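Local coordinates for protein beta-xylosidase (Uncultured organism, PDB 4MLG) that probably hydrolyses xylosidic linkages at the non-reducing ends of xylo-oligosaccharides, as a calcium-containing five-bladed beta-propeller enzyme of glycoside hydrolase family 43, at residues 158-163 against 169-174; 131-136 against 163-168; 291-296 against 300-305. All coordinates share one frame; numbering follows the deposited sequence.

Contact 1 of 3, residues 158-163 against 169-174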
loop_
_atom_site.group_PDB
_atom_site.type_symbol
_atom_site.label_atom_id
_atom_site.label_comp_id
_atom_site.label_asym_id
_atom_site.label_seq_id
_atom_site.Cartn_x
_atom_site.Cartn_y
_atom_site.Cartn_z
ATOM N N GLN A 158 -3.527 2.151 12.013
ATOM C CA GLN A 158 -3.572 0.958 11.167
ATOM C C GLN A 158 -2.499 -0.082 11.486
ATOM O O GLN A 158 -2.244 -0.976 10.679
ATOM C CB GLN A 158 -3.499 1.344 9.682
ATOM C CG GLN A 158 -4.569 2.330 9.242
ATOM C CD GLN A 158 -4.330 2.860 7.841
ATOM O OE1 GLN A 158 -3.292 2.595 7.234
ATOM N NE2 GLN A 158 -5.292 3.612 7.321
ATOM N N LEU A 159 -1.882 0.026 12.660
ATOM C CA LEU A 159 -0.826 -0.905 13.052
ATOM C C LEU A 159 -1.366 -2.320 13.234
ATOM O O LEU A 159 -0.645 -3.298 13.040
ATOM C CB LEU A 159 -0.140 -0.432 14.337
ATOM C CG LEU A 159 1.059 -1.229 14.855
ATOM C CD1 LEU A 159 2.214 -1.181 13.868
ATOM C CD2 LEU A 159 1.495 -0.710 16.218
ATOM N N GLN A 160 -2.640 -2.426 13.599
ATOM C CA GLN A 160 -3.262 -3.727 13.830
ATOM C C GLN A 160 -3.598 -4.453 12.531
ATOM O O GLN A 160 -3.911 -5.643 12.543
ATOM C CB GLN A 160 -4.513 -3.595 14.708
ATOM C CG GLN A 160 -5.631 -2.752 14.112
ATOM C CD GLN A 160 -5.380 -1.264 14.245
ATOM O OE1 GLN A 160 -4.426 -0.839 14.897
ATOM N NE2 GLN A 160 -6.237 -0.461 13.624
ATOM N N ARG A 161 -3.530 -3.738 11.412
ATOM C CA ARG A 161 -3.790 -4.343 10.112
ATOM C C ARG A 161 -2.625 -5.220 9.661
ATOM O O ARG A 161 -2.749 -5.985 8.703
ATOM C CB ARG A 161 -4.055 -3.265 9.058
ATOM C CG ARG A 161 -5.315 -2.445 9.285
ATOM C CD ARG A 161 -5.485 -1.412 8.181
ATOM N NE ARG A 161 -6.734 -0.666 8.297
ATOM C CZ ARG A 161 -7.115 0.282 7.446
ATOM N NH1 ARG A 161 -6.341 0.598 6.416
ATOM N NH2 ARG A 161 -8.267 0.913 7.621
ATOM N N TYR A 162 -1.497 -5.112 10.355
ATOM C CA TYR A 162 -0.277 -5.793 9.936
ATOM C C TYR A 162 0.248 -6.779 10.978
ATOM O O TYR A 162 0.210 -6.514 12.180
ATOM C CB TYR A 162 0.815 -4.770 9.603
ATOM C CG TYR A 162 0.405 -3.735 8.578
ATOM C CD1 TYR A 162 0.672 -3.919 7.227
ATOM C CD2 TYR A 162 -0.246 -2.570 8.963
ATOM C CE1 TYR A 162 0.298 -2.974 6.290
ATOM C CE2 TYR A 162 -0.623 -1.620 8.033
ATOM C CZ TYR A 162 -0.349 -1.827 6.699
ATOM O OH TYR A 162 -0.723 -0.881 5.773
ATOM N N ARG A 163 0.729 -7.922 10.499
ATOM C CA ARG A 163 1.486 -8.855 11.321
ATOM C C ARG A 163 2.794 -9.162 10.607
ATOM O O ARG A 163 2.789 -9.649 9.476
ATOM C CB ARG A 163 0.703 -10.144 11.575
ATOM C CG ARG A 163 -0.405 -10.018 12.611
ATOM C CD ARG A 163 0.113 -9.408 13.907
ATOM N NE ARG A 163 -0.886 -9.434 14.973
ATOM C CZ ARG A 163 -1.853 -8.534 15.118
ATOM N NH1 ARG A 163 -1.963 -7.529 14.259
ATOM N NH2 ARG A 163 -2.715 -8.639 16.121
ATOM N N GLU A 169 -5.777 -9.821 5.988
ATOM C CA GLU A 169 -7.040 -9.765 5.268
ATOM C C GLU A 169 -8.035 -8.970 6.101
ATOM O O GLU A 169 -8.803 -8.168 5.573
ATOM C CB GLU A 169 -7.572 -11.176 5.011
ATOM C CG GLU A 169 -8.958 -11.233 4.377
ATOM C CD GLU A 169 -8.934 -11.055 2.868
ATOM O OE1 GLU A 169 -7.865 -10.721 2.315
ATOM O OE2 GLU A 169 -9.990 -11.256 2.231
ATOM N N CYS A 170 -8.001 -9.194 7.410
ATOM C CA CYS A 170 -8.847 -8.464 8.344
ATOM C C CYS A 170 -8.027 -8.017 9.549
ATOM O O CYS A 170 -7.237 -8.791 10.093
ATOM C CB CYS A 170 -10.020 -9.335 8.796
ATOM S SG CYS A 170 -11.167 -8.521 9.929
ATOM N N ALA A 171 -8.210 -6.764 9.960
ATOM C CA ALA A 171 -7.483 -6.215 11.099
ATOM C C ALA A 171 -7.763 -7.009 12.371
ATOM O O ALA A 171 -8.856 -7.548 12.549
ATOM C CB ALA A 171 -7.839 -4.752 11.298
ATOM N N LEU A 172 -6.769 -7.084 13.250
ATOM C CA LEU A 172 -6.906 -7.857 14.477
ATOM C C LEU A 172 -6.266 -7.146 15.666
ATOM O O LEU A 172 -5.062 -6.892 15.676
ATOM C CB LEU A 172 -6.287 -9.246 14.301
ATOM C CG LEU A 172 -6.540 -10.257 15.421
ATOM C CD1 LEU A 172 -8.005 -10.667 15.442
ATOM C CD2 LEU A 172 -5.638 -11.474 15.273
ATOM N N LEU A 173 -7.081 -6.826 16.666
ATOM C CA LEU A 173 -6.586 -6.218 17.895
ATOM C C LEU A 173 -6.525 -7.257 19.010
ATOM O O LEU A 173 -7.545 -7.845 19.369
ATOM C CB LEU A 173 -7.478 -5.048 18.315
ATOM C CG LEU A 173 -7.270 -3.720 17.584
ATOM C CD1 LEU A 173 -8.395 -2.748 17.898
ATOM C CD2 LEU A 173 -5.926 -3.115 17.959
ATOM N N PRO A 174 -5.322 -7.489 19.556
ATOM C CA PRO A 174 -5.149 -8.448 20.654
ATOM C C PRO A 174 -5.968 -8.038 21.876
ATOM O O PRO A 174 -6.189 -6.846 22.083
ATOM C CB PRO A 174 -3.646 -8.373 20.954
ATOM C CG PRO A 174 -3.195 -7.068 20.379
ATOM C CD PRO A 174 -4.057 -6.835 19.183
#

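Contact 2 of 3, residues 131-136 against 163-168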
loop_
_atom_site.group_PDB
_atom_site.type_symbol
_atom_site.label_atom_id
_atom_site.label_comp_id
_atom_site.label_asym_id
_atom_site.label_seq_id
_atom_site.Cartn_x
_atom_site.Cartn_y
_atom_site.Cartn_z
ATOM N N GLY A 131 7.716 -0.575 1.527
ATOM C CA GLY A 131 7.465 -1.441 2.664
ATOM C C GLY A 131 6.935 -0.704 3.878
ATOM O O GLY A 131 6.524 -1.325 4.859
ATOM N N SER A 132 6.942 0.623 3.812
ATOM C CA SER A 132 6.506 1.450 4.933
ATOM C C SER A 132 5.013 1.302 5.204
ATOM O O SER A 132 4.220 1.097 4.283
ATOM C CB SER A 132 6.843 2.919 4.678
ATOM O OG SER A 132 6.182 3.395 3.519
ATOM N N TYR A 133 4.638 1.406 6.474
ATOM C CA TYR A 133 3.239 1.330 6.874
ATOM C C TYR A 133 3.031 2.002 8.226
ATOM O O TYR A 133 3.997 2.391 8.885
ATOM C CB TYR A 133 2.759 -0.124 6.905
ATOM C CG TYR A 133 3.455 -1.008 7.919
ATOM C CD1 TYR A 133 2.889 -1.243 9.165
ATOM C CD2 TYR A 133 4.667 -1.622 7.626
ATOM C CE1 TYR A 133 3.509 -2.055 10.092
ATOM C CE2 TYR A 133 5.298 -2.438 8.550
ATOM C CZ TYR A 133 4.713 -2.650 9.782
ATOM O OH TYR A 133 5.329 -3.459 10.709
ATOM N N SER A 134 1.770 2.140 8.626
ATOM C CA SER A 134 1.408 2.827 9.866
ATOM C C SER A 134 1.936 4.263 9.903
ATOM O O SER A 134 2.169 4.869 8.858
ATOM C CB SER A 134 1.873 2.039 11.093
ATOM O OG SER A 134 1.334 2.590 12.280
ATOM N N MET A 135 2.127 4.804 11.103
ATOM C CA MET A 135 2.484 6.213 11.244
ATOM C C MET A 135 3.343 6.525 12.471
ATOM O O MET A 135 3.948 5.629 13.066
ATOM C CB MET A 135 1.215 7.067 11.263
ATOM C CG MET A 135 0.034 6.384 11.927
ATOM S SD MET A 135 0.285 6.047 13.682
ATOM C CE MET A 135 -0.539 7.457 14.417
ATOM N N ASP A 136 3.377 7.805 12.838
ATOM C CA ASP A 136 4.190 8.306 13.950
ATOM C C ASP A 136 5.647 7.835 13.933
ATOM O O ASP A 136 6.089 7.154 14.857
ATOM C CB ASP A 136 3.544 7.960 15.295
ATOM C CG ASP A 136 2.362 8.851 15.623
ATOM O OD1 ASP A 136 1.908 9.591 14.724
ATOM O OD2 ASP A 136 1.880 8.808 16.775
ATOM N N ARG A 163 0.729 -7.922 10.499
ATOM C CA ARG A 163 1.486 -8.855 11.321
ATOM C C ARG A 163 2.794 -9.162 10.607
ATOM O O ARG A 163 2.789 -9.649 9.476
ATOM C CB ARG A 163 0.703 -10.144 11.575
ATOM C CG ARG A 163 -0.405 -10.018 12.611
ATOM C CD ARG A 163 0.113 -9.408 13.907
ATOM N NE ARG A 163 -0.886 -9.434 14.973
ATOM C CZ ARG A 163 -1.853 -8.534 15.118
ATOM N NH1 ARG A 163 -1.963 -7.529 14.259
ATOM N NH2 ARG A 163 -2.715 -8.639 16.121
ATOM N N ASN A 164 3.906 -8.867 11.274
ATOM C CA ASN A 164 5.237 -9.026 10.696
ATOM C C ASN A 164 5.380 -8.281 9.372
ATOM O O ASN A 164 5.793 -8.858 8.365
ATOM C CB ASN A 164 5.589 -10.507 10.531
ATOM C CG ASN A 164 5.538 -11.265 11.843
ATOM O OD1 ASN A 164 4.875 -12.297 11.952
ATOM N ND2 ASN A 164 6.236 -10.753 12.850
ATOM N N ASN A 165 5.012 -7.002 9.391
ATOM C CA ASN A 165 5.089 -6.116 8.228
ATOM C C ASN A 165 4.154 -6.489 7.071
ATOM O O ASN A 165 4.120 -5.801 6.050
ATOM C CB ASN A 165 6.533 -5.986 7.728
ATOM C CG ASN A 165 7.503 -5.611 8.833
ATOM O OD1 ASN A 165 7.190 -4.797 9.703
ATOM N ND2 ASN A 165 8.688 -6.208 8.805
ATOM N N LYS A 166 3.392 -7.567 7.235
ATOM C CA LYS A 166 2.485 -8.031 6.190
ATOM C C LYS A 166 1.032 -7.741 6.551
ATOM O O LYS A 166 0.560 -8.129 7.619
ATOM C CB LYS A 166 2.669 -9.531 5.943
ATOM C CG LYS A 166 4.105 -9.950 5.673
ATOM C CD LYS A 166 4.708 -9.160 4.525
ATOM C CE LYS A 166 6.171 -9.518 4.327
ATOM N NZ LYS A 166 6.793 -8.710 3.243
ATOM N N ALA A 167 0.325 -7.062 5.652
ATOM C CA ALA A 167 -1.068 -6.694 5.884
ATOM C C ALA A 167 -1.963 -7.917 6.040
ATOM O O ALA A 167 -1.797 -8.913 5.341
ATOM C CB ALA A 167 -1.578 -5.809 4.757
ATOM N N LEU A 168 -2.915 -7.831 6.963
ATOM C CA LEU A 168 -3.870 -8.911 7.176
ATOM C C LEU A 168 -5.098 -8.720 6.295
ATOM O O LEU A 168 -5.418 -7.598 5.898
ATOM C CB LEU A 168 -4.291 -8.968 8.646
ATOM C CG LEU A 168 -3.231 -9.372 9.671
ATOM C CD1 LEU A 168 -3.747 -9.169 11.088
ATOM C CD2 LEU A 168 -2.813 -10.817 9.459
#

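Contact 3 of 3, residues 291-296 against 300-305. With SO4 (sulfate ion), chain N.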
loop_
_atom_site.group_PDB
_atom_site.type_symbol
_atom_site.label_atom_id
_atom_site.label_comp_id
_atom_site.label_asym_id
_atom_site.label_seq_id
_atom_site.Cartn_x
_atom_site.Cartn_y
_atom_site.Cartn_z
ATOM N N CYS A 291 -5.149 20.770 25.142
ATOM C CA CYS A 291 -6.217 21.504 24.475
ATOM C C CYS A 291 -6.834 22.578 25.367
ATOM O O CYS A 291 -8.046 22.796 25.347
ATOM C CB CYS A 291 -7.290 20.533 23.980
ATOM S SG CYS A 291 -6.633 19.197 22.952
ATOM N N VAL A 292 -5.988 23.250 26.143
ATOM C CA VAL A 292 -6.440 24.334 27.012
ATOM C C VAL A 292 -6.879 25.601 26.255
ATOM O O VAL A 292 -7.955 26.133 26.531
ATOM C CB VAL A 292 -5.402 24.668 28.117
ATOM C CG1 VAL A 292 -5.827 25.899 28.901
ATOM C CG2 VAL A 292 -5.215 23.478 29.047
ATOM N N PRO A 293 -6.060 26.092 25.298
ATOM C CA PRO A 293 -6.519 27.282 24.566
ATOM C C PRO A 293 -7.766 27.027 23.717
ATOM O O PRO A 293 -8.550 27.950 23.492
ATOM C CB PRO A 293 -5.330 27.614 23.659
ATOM C CG PRO A 293 -4.154 27.020 24.345
ATOM C CD PRO A 293 -4.667 25.755 24.954
ATOM N N SER A 294 -7.944 25.794 23.255
ATOM C CA SER A 294 -9.105 25.445 22.442
ATOM C C SER A 294 -10.277 25.023 23.319
ATOM O O SER A 294 -11.336 24.641 22.817
ATOM C CB SER A 294 -8.761 24.328 21.458
ATOM O OG SER A 294 -8.521 23.107 22.134
ATOM N N LYS A 295 -10.069 25.091 24.631
ATOM C CA LYS A 295 -11.098 24.767 25.617
ATOM C C LYS A 295 -11.630 23.334 25.514
ATOM O O LYS A 295 -12.839 23.108 25.548
ATOM C CB LYS A 295 -12.248 25.781 25.558
ATOM C CG LYS A 295 -11.839 27.205 25.915
ATOM C CD LYS A 295 -13.025 28.158 25.853
ATOM C CE LYS A 295 -12.641 29.558 26.310
ATOM N NZ LYS A 295 -11.537 30.134 25.493
ATOM N N GLY A 296 -10.721 22.371 25.389
ATOM C CA GLY A 296 -11.089 20.968 25.466
ATOM C C GLY A 296 -11.264 20.248 24.143
ATOM O O GLY A 296 -11.515 19.042 24.120
ATOM N N LEU A 300 -7.910 20.153 18.270
ATOM C CA LEU A 300 -7.248 21.453 18.277
ATOM C C LEU A 300 -6.275 21.531 19.448
ATOM O O LEU A 300 -6.675 21.774 20.586
ATOM C CB LEU A 300 -8.273 22.582 18.368
ATOM C CG LEU A 300 -9.296 22.686 17.236
ATOM C CD1 LEU A 300 -10.225 23.865 17.468
ATOM C CD2 LEU A 300 -8.594 22.810 15.895
ATOM N N ARG A 301 -4.994 21.326 19.160
ATOM C CA ARG A 301 -3.987 21.203 20.205
ATOM C C ARG A 301 -2.945 22.314 20.138
ATOM O O ARG A 301 -2.558 22.752 19.057
ATOM C CB ARG A 301 -3.313 19.834 20.105
ATOM C CG ARG A 301 -4.279 18.668 20.249
ATOM C CD ARG A 301 -3.727 17.383 19.650
ATOM N NE ARG A 301 -3.702 17.420 18.189
ATOM C CZ ARG A 301 -3.319 16.404 17.422
ATOM N NH1 ARG A 301 -2.929 15.262 17.971
ATOM N NH2 ARG A 301 -3.327 16.530 16.102
ATOM N N SER A 302 -2.496 22.765 21.305
ATOM C CA SER A 302 -1.482 23.808 21.388
ATOM C C SER A 302 -0.227 23.252 22.046
ATOM O O SER A 302 -0.291 22.699 23.142
ATOM C CB SER A 302 -2.007 25.000 22.188
ATOM O OG SER A 302 -3.236 25.466 21.658
ATOM N N LEU A 303 0.914 23.396 21.378
ATOM C CA LEU A 303 2.155 22.835 21.900
ATOM C C LEU A 303 2.711 23.621 23.083
ATOM O O LEU A 303 2.525 24.835 23.183
ATOM C CB LEU A 303 3.210 22.659 20.798
ATOM C CG LEU A 303 3.488 23.750 19.760
ATOM C CD1 LEU A 303 4.045 25.014 20.385
ATOM C CD2 LEU A 303 4.453 23.218 18.716
ATOM N N LYS A 304 3.392 22.914 23.977
ATOM C CA LYS A 304 3.929 23.519 25.186
ATOM C C LYS A 304 5.185 22.783 25.641
ATOM O O LYS A 304 5.422 21.641 25.249
ATOM C CB LYS A 304 2.871 23.508 26.291
ATOM C CG LYS A 304 2.324 22.125 26.607
ATOM C CD LYS A 304 1.129 22.199 27.540
ATOM C CE LYS A 304 1.484 22.900 28.840
ATOM N NZ LYS A 304 0.323 22.982 29.769
ATOM N N VAL A 305 5.990 23.440 26.467
ATOM C CA VAL A 305 7.243 22.850 26.921
ATOM C C VAL A 305 7.382 22.897 28.441
ATOM O O VAL A 305 7.123 23.924 29.072
ATOM C CB VAL A 305 8.462 23.524 26.245
ATOM C CG1 VAL A 305 8.391 25.039 26.384
ATOM C CG2 VAL A 305 9.765 22.981 26.812
HETATM S S SO4 N . -1.565 11.582 16.023
HETATM O O1 SO4 N . -1.669 13.003 15.707
HETATM O O2 SO4 N . -0.591 11.387 17.092
HETATM O O3 SO4 N . -2.869 11.083 16.451
HETATM O O4 SO4 N . -1.123 10.856 14.836
#

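Contact 1 of 3, residues 158-163 against 169-174
The backbones meet where Leu-172 N donates to Gln-160 O across 3.3 Å, nearly straight at 175°, with the donor standing above the carbonyl plane. The chains run closest one step along, the CA atoms of Arg-161 and Ala-171 being 4.3 Å apart. Segment 158-163 winds through a 3-10 turn at 159-161 and then straightens into strand 162-163, while 169-174 passes by without regular secondary structure.

Arg-163 carries most of the polar load. Its NH2 gives a 3.0 Å bond to Leu-172 O, which lies at the edge of the guanidinium and close to its plane. NH1 turns back to Tyr-162 O at 3.2 Å, with weak additional bonds to Gln-160 O and Leu-172 O. Held from both segments, the group has little freedom to rotate. A bend at chi2 (-52°) folds the side chain back over its own segment to get there, and Pro-174 CD approaches NH2 obliquely at 3.8 Å.

Apolar contacts lie alongside. Leu-173 lays CD2 against Gln-160 CB at 3.6 Å and reaches its CG as well, whereas Ala-171 CB sits 4.0 Å from Arg-161 CG. The amide of Gln-160 stays beside the leucine, but its polar partners lie outside the two segments: NE2 bonds to Trp-155 O and to Glu-169 of the second subunit. Arg-161, extended from CG to NE, likewise sends its charge across the dimer interface into a salt bridge with Glu-169 of the second subunit, and Cys-170 forms a disulfide with Cys-170 of that subunit.

In the fold, the contact folds the chain following the little hairpin of strands 162-163 and 166-167 back against the 3-10 turn that precedes it, at the surface, before the long loop runs on to strand 184-188.

Contact 2 of 3, residues 131-136 against 163-168
Tyr-133 reaches Asn-165 through one hydrogen bond: the phenol OH donates to OD1 over 2.5 Å. The donor lies in the carbonyl plane of the amide, with a C=O...donor angle of 146°. The other end of that amide is also engaged, ND2 bonding to Pro-199 O, so both ends are pinned and the buried group is fixed in its rotation.

Van der Waals contact follows from the same approach. The two side chains cross at about a right angle; OD1 meets the ring at its edge, while Asn-165 CA and CB lie off the ring plane, 3.7 and 3.8 Å from Tyr-133 CE2. Tyr-133 gets there with CG set between its backbone N and carbonyl carbon (chi1 64°), which directs the ring out of the 131-136 loop. Phe-151 meets this ring edge-to-face.

What the tyrosine holds is a type I' beta turn, the tight two-residue connection of a beta hairpin, running from Arg-163 to Lys-166. Its paired backbone bonds are Arg-163 N to Lys-166 O at 2.9 Å and Lys-166 N to Arg-163 O at 3.1 Å. Asn-164 and Asn-165 both take left-handed backbone conformations, which asparagine tolerates well. A phenylalanine in place of Tyr-133 would probably keep the ring packing but leave the buried OD1 of Asn-165 without its donor.

Polar atoms around the pair also reach the second subunit: Asn-105 ND2 of that subunit bonds to both Gly-131 O and Asn-165 O, and Lys-166 NZ bonds to Gln-104 O of the same subunit.

Contact 3 of 3, residues 291-296 against 300-305
Ser-294 OG donates to Leu-300 O over 2.8 Å, the donor tilted only 17° from the carbonyl plane. With OG between the backbone N and the carbonyl carbon (chi1 68°), the hydroxyl faces the returning chain, and the serine CB rests 3.6 Å from Leu-300 CB. Cys-291 SG also comes near this carbonyl and packs 3.6 Å from Arg-301 CG.

Further along, the ring of Pro-293 lies against Ser-302, with CG 3.7 Å from Ser-302 CB and the serine hydroxyl also against the ring. The loop that presents these groups is itself tightly made: it holds a type I turn from Val-292 to Lys-295, whose Lys-295 N to Val-292 O bond lies within a wider one from Gly-296 N to Cys-291 O at 2.7 Å, the bond pattern of a Schellman motif, with Lys-295 left-handed. Gly-296 adopts backbone angles at which a CB would run into the preceding carbonyl.

Arg-301 turns the other way. A bend at chi3 (-72°) carries its guanidinium toward the interior, where NE makes a salt bridge with Asp-32. NH1 points at a sulfate ion, probably from the crystallisation liquor; O1 of the sulfate sits at the guanidinium edge, in plane, and the bond from NH1 is weak at 3.4 Å. The calcium ion is about 10 Å from this side chain.

The contact closes the connection between strands 283-290 and 302-308, antiparallel neighbours whose pairing continues from Ser-302 with Asp-290 to Lys-304 with His-288. Strand 5-6 lies along the other edge of 302-308, bringing both ends of the chain into one sheet of the propeller, while Tyr-12 from strand 12-14 packs on Ser-294 and Ser-302.

How the contacts relate
Contacts 1 and 2 form one unit: their centres are 9 Å apart, they share Arg-163, and their segments alternate along the chain. Tyr-162 of contact 1 packs on Tyr-133 of contact 2, CD2 to CD1 at 3.4 Å, and both contacts touch the second subunit. Contact 3 stands apart, centred 31 Å from each of the others. The nearest atoms of contacts 2 and 3 are nevertheless only about 8 Å apart, because both send a side chain inward. Asp-136 packs on the calcium ligands Asp-85 and His-274; it and Arg-301 both lie near the sulfate, which Arg-301 NH1 meets through a weak bond, in what is probably the central substrate pocket.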